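PDB 6NJW: Xcc_ctr_pt from Xanthomonas campestris pv. campestris, which is the C-terminal, Toprim-containing region of a class 2 OLD family protein and probably cleaves nucleic acid by a two-metal mechanism. Local coordinates for residues 58-70 and 94-106. Sequence-based numbering, arbitrary orientation.
Sequences GTNFTPYVKLLGP and RRRLINVLDVIEG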
ATOM      1  N   GLY A  58      -0.499  -3.131 -11.009  1.00 46.76           N
ATOM      2  CA  GLY A  58       0.620  -2.473 -11.647  1.00 46.86           C
ATOM      3  C   GLY A  58       0.792  -1.082 -11.069  1.00 50.48           C
ATOM      4  O   GLY A  58       0.463  -0.839  -9.908  1.00 45.88           O
ATOM      5  N   THR A  59       1.301  -0.172 -11.898  1.00 42.05           N
ATOM      6  CA  THR A  59       1.603   1.177 -11.439  1.00 46.40           C
ATOM      7  C   THR A  59       0.848   2.239 -12.220  1.00 47.32           C
ATOM      8  O   THR A  59       1.135   3.429 -12.063  1.00 47.99           O
ATOM      9  CB  THR A  59       3.112   1.453 -11.501  1.00 54.40           C
ATOM     10  OG1 THR A  59       3.573   1.302 -12.848  1.00 49.86           O
ATOM     11  CG2 THR A  59       3.884   0.481 -10.602  1.00 50.92           C
ATOM     12  N   ASN A  60      -0.116   1.854 -13.047  1.00 43.90           N
ATOM     13  CA  ASN A  60      -0.874   2.827 -13.814  1.00 46.52           C
ATOM     14  C   ASN A  60      -2.150   3.136 -13.044  1.00 43.29           C
ATOM     15  O   ASN A  60      -3.151   2.433 -13.181  1.00 39.43           O
ATOM     16  CB  ASN A  60      -1.185   2.322 -15.216  1.00 42.45           C
ATOM     17  CG  ASN A  60      -1.857   3.381 -16.053  1.00 45.02           C
ATOM     18  OD1 ASN A  60      -1.883   4.557 -15.675  1.00 48.96           O
ATOM     19  ND2 ASN A  60      -2.414   2.980 -17.189  1.00 52.23           N
ATOM     20  N   PHE A  61      -2.116   4.210 -12.255  1.00 40.80           N
ATOM     21  CA  PHE A  61      -3.272   4.647 -11.490  1.00 43.20           C
ATOM     22  C   PHE A  61      -4.199   5.557 -12.283  1.00 40.83           C
ATOM     23  O   PHE A  61      -5.328   5.801 -11.850  1.00 35.56           O
ATOM     24  CB  PHE A  61      -2.803   5.361 -10.207  1.00 34.45           C
ATOM     25  CG  PHE A  61      -2.202   4.423  -9.189  1.00 34.27           C
ATOM     26  CD1 PHE A  61      -3.011   3.750  -8.292  1.00 31.91           C
ATOM     27  CD2 PHE A  61      -0.838   4.194  -9.157  1.00 39.76           C
ATOM     28  CE1 PHE A  61      -2.470   2.878  -7.361  1.00 33.98           C
ATOM     29  CE2 PHE A  61      -0.276   3.320  -8.234  1.00 41.87           C
ATOM     30  CZ  PHE A  61      -1.095   2.651  -7.327  1.00 35.48           C
ATOM     31  N   THR A  62      -3.769   6.039 -13.447  1.00 36.48           N
ATOM     32  CA  THR A  62      -4.533   7.079 -14.135  1.00 38.99           C
ATOM     33  C   THR A  62      -5.965   6.675 -14.491  1.00 37.54           C
ATOM     34  O   THR A  62      -6.879   7.489 -14.267  1.00 39.60           O
ATOM     35  CB  THR A  62      -3.749   7.525 -15.376  1.00 41.49           C
ATOM     36  OG1 THR A  62      -2.420   7.856 -14.969  1.00 39.92           O
ATOM     37  CG2 THR A  62      -4.383   8.749 -15.982  1.00 39.10           C
ATOM     38  N   PRO A  63      -6.240   5.488 -15.048  1.00 39.16           N
ATOM     39  CA  PRO A  63      -7.642   5.157 -15.369  1.00 40.25           C
ATOM     40  C   PRO A  63      -8.539   5.143 -14.153  1.00 38.88           C
ATOM     41  O   PRO A  63      -9.716   5.505 -14.259  1.00 33.43           O
ATOM     42  CB  PRO A  63      -7.541   3.757 -15.993  1.00 39.34           C
ATOM     43  CG  PRO A  63      -6.132   3.682 -16.492  1.00 44.45           C
ATOM     44  CD  PRO A  63      -5.320   4.426 -15.490  1.00 41.23           C
ATOM     45  N   TYR A  64      -8.015   4.743 -12.992  1.00 37.39           N
ATOM     46  CA  TYR A  64      -8.827   4.739 -11.777  1.00 36.67           C
ATOM     47  C   TYR A  64      -9.064   6.140 -11.238  1.00 35.99           C
ATOM     48  O   TYR A  64     -10.147   6.433 -10.712  1.00 35.19           O
ATOM     49  CB  TYR A  64      -8.161   3.867 -10.718  1.00 36.80           C
ATOM     50  CG  TYR A  64      -8.212   2.426 -11.120  1.00 37.54           C
ATOM     51  CD1 TYR A  64      -7.253   1.890 -11.979  1.00 43.73           C
ATOM     52  CD2 TYR A  64      -9.245   1.612 -10.696  1.00 44.88           C
ATOM     53  CE1 TYR A  64      -7.300   0.562 -12.374  1.00 44.84           C
ATOM     54  CE2 TYR A  64      -9.309   0.280 -11.088  1.00 49.03           C
ATOM     55  CZ  TYR A  64      -8.335  -0.234 -11.924  1.00 49.85           C
ATOM     56  OH  TYR A  64      -8.393  -1.555 -12.305  1.00 56.78           O
ATOM     57  N   VAL A  65      -8.058   7.016 -11.307  1.00 35.24           N
ATOM     58  CA  VAL A  65      -8.287   8.391 -10.883  1.00 34.08           C
ATOM     59  C   VAL A  65      -9.287   9.076 -11.813  1.00 37.75           C
ATOM     60  O   VAL A  65     -10.117   9.888 -11.372  1.00 37.89           O
ATOM     61  CB  VAL A  65      -6.949   9.155 -10.793  1.00 30.86           C
ATOM     62  CG1 VAL A  65      -7.184  10.632 -10.520  1.00 34.54           C
ATOM     63  CG2 VAL A  65      -6.099   8.548  -9.702  1.00 36.74           C
ATOM     64  N   LYS A  66      -9.248   8.753 -13.112  1.00 36.14           N
ATOM     65  CA  LYS A  66     -10.285   9.274 -14.007  1.00 35.10           C
ATOM     66  C   LYS A  66     -11.669   8.793 -13.585  1.00 32.11           C
ATOM     67  O   LYS A  66     -12.623   9.576 -13.541  1.00 35.70           O
ATOM     68  CB  LYS A  66      -9.984   8.866 -15.455  1.00 35.12           C
ATOM     69  CG  LYS A  66      -8.838   9.663 -16.098  1.00 40.65           C
ATOM     70  CD  LYS A  66      -8.506   9.100 -17.495  1.00 43.91           C
ATOM     71  CE  LYS A  66      -7.488   9.951 -18.242  1.00 49.07           C
ATOM     72  NZ  LYS A  66      -7.241   9.383 -19.610  1.00 48.34           N
ATOM     73  N   LEU A  67     -11.793   7.516 -13.239  1.00 35.46           N
ATOM     74  CA  LEU A  67     -13.099   6.993 -12.831  1.00 37.90           C
ATOM     75  C   LEU A  67     -13.609   7.668 -11.558  1.00 37.92           C
ATOM     76  O   LEU A  67     -14.802   7.982 -11.444  1.00 36.37           O
ATOM     77  CB  LEU A  67     -13.010   5.485 -12.632  1.00 32.37           C
ATOM     78  CG  LEU A  67     -14.244   4.826 -12.011  1.00 40.65           C
ATOM     79  CD1 LEU A  67     -15.458   4.946 -12.957  1.00 39.76           C
ATOM     80  CD2 LEU A  67     -13.944   3.358 -11.687  1.00 39.17           C
ATOM     81  N   LEU A  68     -12.721   7.903 -10.589  1.00 36.74           N
ATOM     82  CA  LEU A  68     -13.122   8.403  -9.274  1.00 36.13           C
ATOM     83  C   LEU A  68     -13.013   9.916  -9.131  1.00 35.91           C
ATOM     84  O   LEU A  68     -13.560  10.470  -8.177  1.00 40.15           O
ATOM     85  CB  LEU A  68     -12.283   7.716  -8.174  1.00 40.51           C
ATOM     86  CG  LEU A  68     -12.215   6.188  -8.274  1.00 40.39           C
ATOM     87  CD1 LEU A  68     -11.110   5.626  -7.377  1.00 39.53           C
ATOM     88  CD2 LEU A  68     -13.550   5.552  -7.929  1.00 41.61           C
ATOM     89  N   GLY A  69     -12.363  10.602 -10.064  1.00 36.97           N
ATOM     90  CA  GLY A  69     -12.175  12.029  -9.971  1.00 36.09           C
ATOM     91  C   GLY A  69     -13.409  12.842 -10.301  1.00 40.08           C
ATOM     92  O   GLY A  69     -14.498  12.311 -10.533  1.00 40.94           O
ATOM     93  N   PRO A  70     -13.262  14.165 -10.317  1.00 41.05           N
ATOM     94  CA  PRO A  70     -14.449  15.021 -10.455  1.00 44.28           C
ATOM     95  C   PRO A  70     -15.112  14.938 -11.816  1.00 42.05           C
ATOM     96  O   PRO A  70     -16.292  15.275 -11.922  1.00 41.94           O
ATOM     97  CB  PRO A  70     -13.911  16.433 -10.185  1.00 41.56           C
ATOM     98  CG  PRO A  70     -12.434  16.357 -10.448  1.00 44.10           C
ATOM     99  CD  PRO A  70     -12.036  14.945 -10.057  1.00 46.54           C
ATOM    100  N   ARG A  94       7.599  10.122 -10.347  1.00 47.13           N
ATOM    101  CA  ARG A  94       7.309  11.490 -10.758  1.00 47.74           C
ATOM    102  C   ARG A  94       6.297  11.519 -11.896  1.00 45.27           C
ATOM    103  O   ARG A  94       5.299  12.252 -11.838  1.00 50.97           O
ATOM    104  CB  ARG A  94       8.597  12.199 -11.169  1.00 50.51           C
ATOM    105  CG  ARG A  94       8.356  13.592 -11.689  1.00 51.38           C
ATOM    106  CD  ARG A  94       9.642  14.338 -11.995  1.00 51.32           C
ATOM    107  NE  ARG A  94       9.354  15.700 -12.445  1.00 55.94           N
ATOM    108  CZ  ARG A  94       9.084  16.022 -13.708  1.00 58.46           C
ATOM    109  NH1 ARG A  94       9.065  15.079 -14.644  1.00 58.93           N
ATOM    110  NH2 ARG A  94       8.830  17.287 -14.040  1.00 58.34           N
ATOM    111  N   ARG A  95       6.551  10.746 -12.952  1.00 49.74           N
ATOM    112  CA  ARG A  95       5.639  10.710 -14.095  1.00 48.66           C
ATOM    113  C   ARG A  95       4.311  10.072 -13.709  1.00 45.79           C
ATOM    114  O   ARG A  95       3.239  10.570 -14.078  1.00 46.20           O
ATOM    115  CB  ARG A  95       6.289   9.947 -15.255  1.00 51.70           C
ATOM    116  CG  ARG A  95       5.442   9.869 -16.533  1.00 46.36           C
ATOM    117  CD  ARG A  95       5.167  11.260 -17.096  1.00 51.94           C
ATOM    118  NE  ARG A  95       6.422  11.973 -17.293  1.00 52.83           N
ATOM    119  CZ  ARG A  95       6.528  13.282 -17.462  1.00 59.60           C
ATOM    120  NH1 ARG A  95       5.442  14.046 -17.472  1.00 54.76           N
ATOM    121  NH2 ARG A  95       7.733  13.822 -17.619  1.00 60.40           N
ATOM    122  N   ARG A  96       4.372   8.971 -12.960  1.00 47.11           N
ATOM    123  CA  ARG A  96       3.165   8.311 -12.479  1.00 49.39           C
ATOM    124  C   ARG A  96       2.263   9.284 -11.727  1.00 43.31           C
ATOM    125  O   ARG A  96       1.043   9.284 -11.923  1.00 41.73           O
ATOM    126  CB  ARG A  96       3.561   7.123 -11.601  1.00 52.46           C
ATOM    127  CG  ARG A  96       2.416   6.328 -10.975  1.00 55.39           C
ATOM    128  CD  ARG A  96       2.978   5.338  -9.945  1.00 47.13           C
ATOM    129  NE  ARG A  96       4.226   4.754 -10.440  1.00 54.77           N
ATOM    130  CZ  ARG A  96       5.251   4.384  -9.677  1.00 54.48           C
ATOM    131  NH1 ARG A  96       5.191   4.526  -8.361  1.00 47.31           N
ATOM    132  NH2 ARG A  96       6.340   3.867 -10.235  1.00 56.83           N
ATOM    133  N   LEU A  97       2.849  10.158 -10.899  1.00 42.79           N
ATOM    134  CA  LEU A  97       2.049  11.095 -10.120  1.00 45.61           C
ATOM    135  C   LEU A  97       1.647  12.324 -10.927  1.00 39.85           C
ATOM    136  O   LEU A  97       0.573  12.881 -10.699  1.00 41.67           O
ATOM    137  CB  LEU A  97       2.804  11.527  -8.855  1.00 41.55           C
ATOM    138  CG  LEU A  97       2.913  10.469  -7.756  1.00 44.22           C
ATOM    139  CD1 LEU A  97       3.653  11.013  -6.530  1.00 43.71           C
ATOM    140  CD2 LEU A  97       1.533   9.961  -7.369  1.00 44.08           C
ATOM    141  N   ILE A  98       2.476  12.772 -11.866  1.00 45.95           N
ATOM    142  CA  ILE A  98       2.018  13.832 -12.767  1.00 44.95           C
ATOM    143  C   ILE A  98       0.818  13.351 -13.578  1.00 39.09           C
ATOM    144  O   ILE A  98      -0.130  14.108 -13.827  1.00 45.22           O
ATOM    145  CB  ILE A  98       3.173  14.301 -13.674  1.00 50.17           C
ATOM    146  CG1 ILE A  98       4.195  15.094 -12.848  1.00 48.25           C
ATOM    147  CG2 ILE A  98       2.636  15.155 -14.823  1.00 47.80           C
ATOM    148  CD1 ILE A  98       5.461  15.435 -13.607  1.00 55.34           C
ATOM    149  N   ASN A  99       0.827  12.080 -13.974  1.00 41.14           N
ATOM    150  CA  ASN A  99      -0.284  11.544 -14.757  1.00 41.25           C
ATOM    151  C   ASN A  99      -1.598  11.607 -13.987  1.00 44.01           C
ATOM    152  O   ASN A  99      -2.647  11.916 -14.570  1.00 42.17           O
ATOM    153  CB  ASN A  99       0.032  10.116 -15.195  1.00 45.21           C
ATOM    154  CG  ASN A  99       0.967  10.080 -16.399  1.00 49.80           C
ATOM    155  OD1 ASN A  99       1.057  11.050 -17.140  1.00 49.45           O
ATOM    156  ND2 ASN A  99       1.680   8.976 -16.575  1.00 49.24           N
ATOM    157  N   VAL A 100      -1.570  11.355 -12.670  1.00 43.40           N
ATOM    158  CA  VAL A 100      -2.821  11.511 -11.920  1.00 38.09           C
ATOM    159  C   VAL A 100      -3.066  12.958 -11.500  1.00 39.65           C
ATOM    160  O   VAL A 100      -4.225  13.381 -11.399  1.00 41.62           O
ATOM    161  CB  VAL A 100      -2.888  10.557 -10.709  1.00 35.03           C
ATOM    162  CG1 VAL A 100      -2.939   9.115 -11.184  1.00 36.12           C
ATOM    163  CG2 VAL A 100      -1.716  10.761  -9.764  1.00 40.07           C
ATOM    164  N   LEU A 101      -2.019  13.754 -11.255  1.00 35.16           N
ATOM    165  CA  LEU A 101      -2.273  15.140 -10.881  1.00 39.57           C
ATOM    166  C   LEU A 101      -2.870  15.931 -12.040  1.00 43.19           C
ATOM    167  O   LEU A 101      -3.675  16.843 -11.816  1.00 44.46           O
ATOM    168  CB  LEU A 101      -0.994  15.804 -10.376  1.00 43.99           C
ATOM    169  CG  LEU A 101      -0.508  15.395  -8.977  1.00 38.80           C
ATOM    170  CD1 LEU A 101       0.932  15.842  -8.761  1.00 43.65           C
ATOM    171  CD2 LEU A 101      -1.401  15.951  -7.887  1.00 38.77           C
ATOM    172  N   ASP A 102      -2.507  15.582 -13.280  1.00 45.58           N
ATOM    173  CA  ASP A 102      -3.146  16.197 -14.444  1.00 47.61           C
ATOM    174  C   ASP A 102      -4.649  15.945 -14.465  1.00 44.65           C
ATOM    175  O   ASP A 102      -5.407  16.771 -14.980  1.00 45.59           O
ATOM    176  CB  ASP A 102      -2.524  15.671 -15.734  1.00 46.46           C
ATOM    177  CG  ASP A 102      -1.141  16.227 -15.990  1.00 49.04           C
ATOM    178  OD1 ASP A 102      -0.759  17.232 -15.354  1.00 52.09           O
ATOM    179  OD2 ASP A 102      -0.432  15.640 -16.830  1.00 53.91           O
ATOM    180  N   VAL A 103      -5.096  14.813 -13.918  1.00 44.08           N
ATOM    181  CA  VAL A 103      -6.526  14.527 -13.819  1.00 41.33           C
ATOM    182  C   VAL A 103      -7.142  15.236 -12.616  1.00 49.66           C
ATOM    183  O   VAL A 103      -8.132  15.968 -12.739  1.00 44.90           O
ATOM    184  CB  VAL A 103      -6.752  13.002 -13.747  1.00 38.39           C
ATOM    185  CG1 VAL A 103      -8.230  12.679 -13.557  1.00 43.08           C
ATOM    186  CG2 VAL A 103      -6.183  12.304 -14.987  1.00 44.80           C
ATOM    187  N   ILE A 104      -6.586  15.018 -11.422  1.00 45.61           N
ATOM    188  CA  ILE A 104      -7.243  15.530 -10.223  1.00 46.43           C
ATOM    189  C   ILE A 104      -7.044  17.033 -10.055  1.00 46.58           C
ATOM    190  O   ILE A 104      -7.806  17.675  -9.322  1.00 49.55           O
ATOM    191  CB  ILE A 104      -6.755  14.776  -8.975  1.00 48.96           C
ATOM    192  CG1 ILE A 104      -7.737  14.953  -7.816  1.00 49.41           C
ATOM    193  CG2 ILE A 104      -5.374  15.276  -8.552  1.00 47.16           C
ATOM    194  CD1 ILE A 104      -8.946  14.036  -7.892  1.00 53.47           C
ATOM    195  N   GLU A 105      -6.062  17.614 -10.732  1.00 48.32           N
ATOM    196  CA  GLU A 105      -5.782  19.048 -10.662  1.00 53.36           C
ATOM    197  C   GLU A 105      -5.609  19.567 -12.091  1.00 57.69           C
ATOM    198  O   GLU A 105      -4.578  20.117 -12.475  1.00 59.65           O
ATOM    199  CB  GLU A 105      -4.545  19.309  -9.784  1.00 50.69           C
ATOM    200  CG  GLU A 105      -4.342  20.738  -9.346  1.00 50.80           C
ATOM    201  CD  GLU A 105      -3.080  20.915  -8.488  1.00 53.27           C
ATOM    202  OE1 GLU A 105      -1.966  20.864  -9.057  1.00 50.78           O
ATOM    203  OE2 GLU A 105      -3.210  21.105  -7.251  1.00 51.10           O
ATOM    204  N   GLY A 106      -6.638  19.350 -12.904  1.00 60.37           N
ATOM    205  CA  GLY A 106      -6.603  19.721 -14.305  1.00 63.76           C
ATOM    206  C   GLY A 106      -7.292  21.058 -14.505  1.00 66.22           C
ATOM    207  O   GLY A 106      -8.270  21.368 -13.826  1.00 79.83           O
TER
HETATM  208  O   HOH W   1      -0.388   6.691 -12.863  1.00 46.95           O
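A water gripped three ways joins the two segments: it accepts from Phe61 N, donates to Arg96 O at 3.1 Å, and bonds to Thr62 OG1. Threonine suits this place because its hydroxyl meets the water while its methyl CG2, anti to the backbone N, leans toward Val103 CG2; Thr62 OG1 also sits 3.3 Å from Asn99 CB. Ahead of the turn that leads into the helix, Asn60 OD1 caps Thr62 N (3.3 Å), the Thr62 N-H approaching from above the plane of the Asn60 side-chain carbonyl.

Arg96 is long enough to pass this junction and reach the metal site. Its CG and CD lie against Thr59 O, and CD meets the edge of the Phe61 ring near the ring plane. A bend at chi3 (-39°) turns the guanidinium so that Thr59 CG2 lies over one face, toward the rim. NE is buried without a polar partner, whereas NH1 donates to the backbone carbonyl Asp82 O and NH2 makes a salt bridge with Asp84 OD2. Asp82 is a magnesium ligand here; Asp84 binds magnesium in another structure of the protein.

Farther along, branched side chains fill the gap between nearly parallel helices 62-68 and 94-104, whose axes come within 9.1 Å and cross at -17°. Val65 spreads its two methyls, CG2 onto Val100 CG1 at 3.5 Å and CG1 onto Val103 CG1, and Lys66 lends its aliphatic CG to Val103. At the far end Ile104 CD1 meets Pro70 CD at 3.9 Å beside Gly69, where a CB would clash with Val65 O, so glycine fits as the chain leaves the helix. On the sheet side, Phe61 and Val65 rest on strand 77-82, Val65, Val100 and Ile104 share Tyr127 of strand 127-130, and Leu97 and Leu101 pack against helix 115-123.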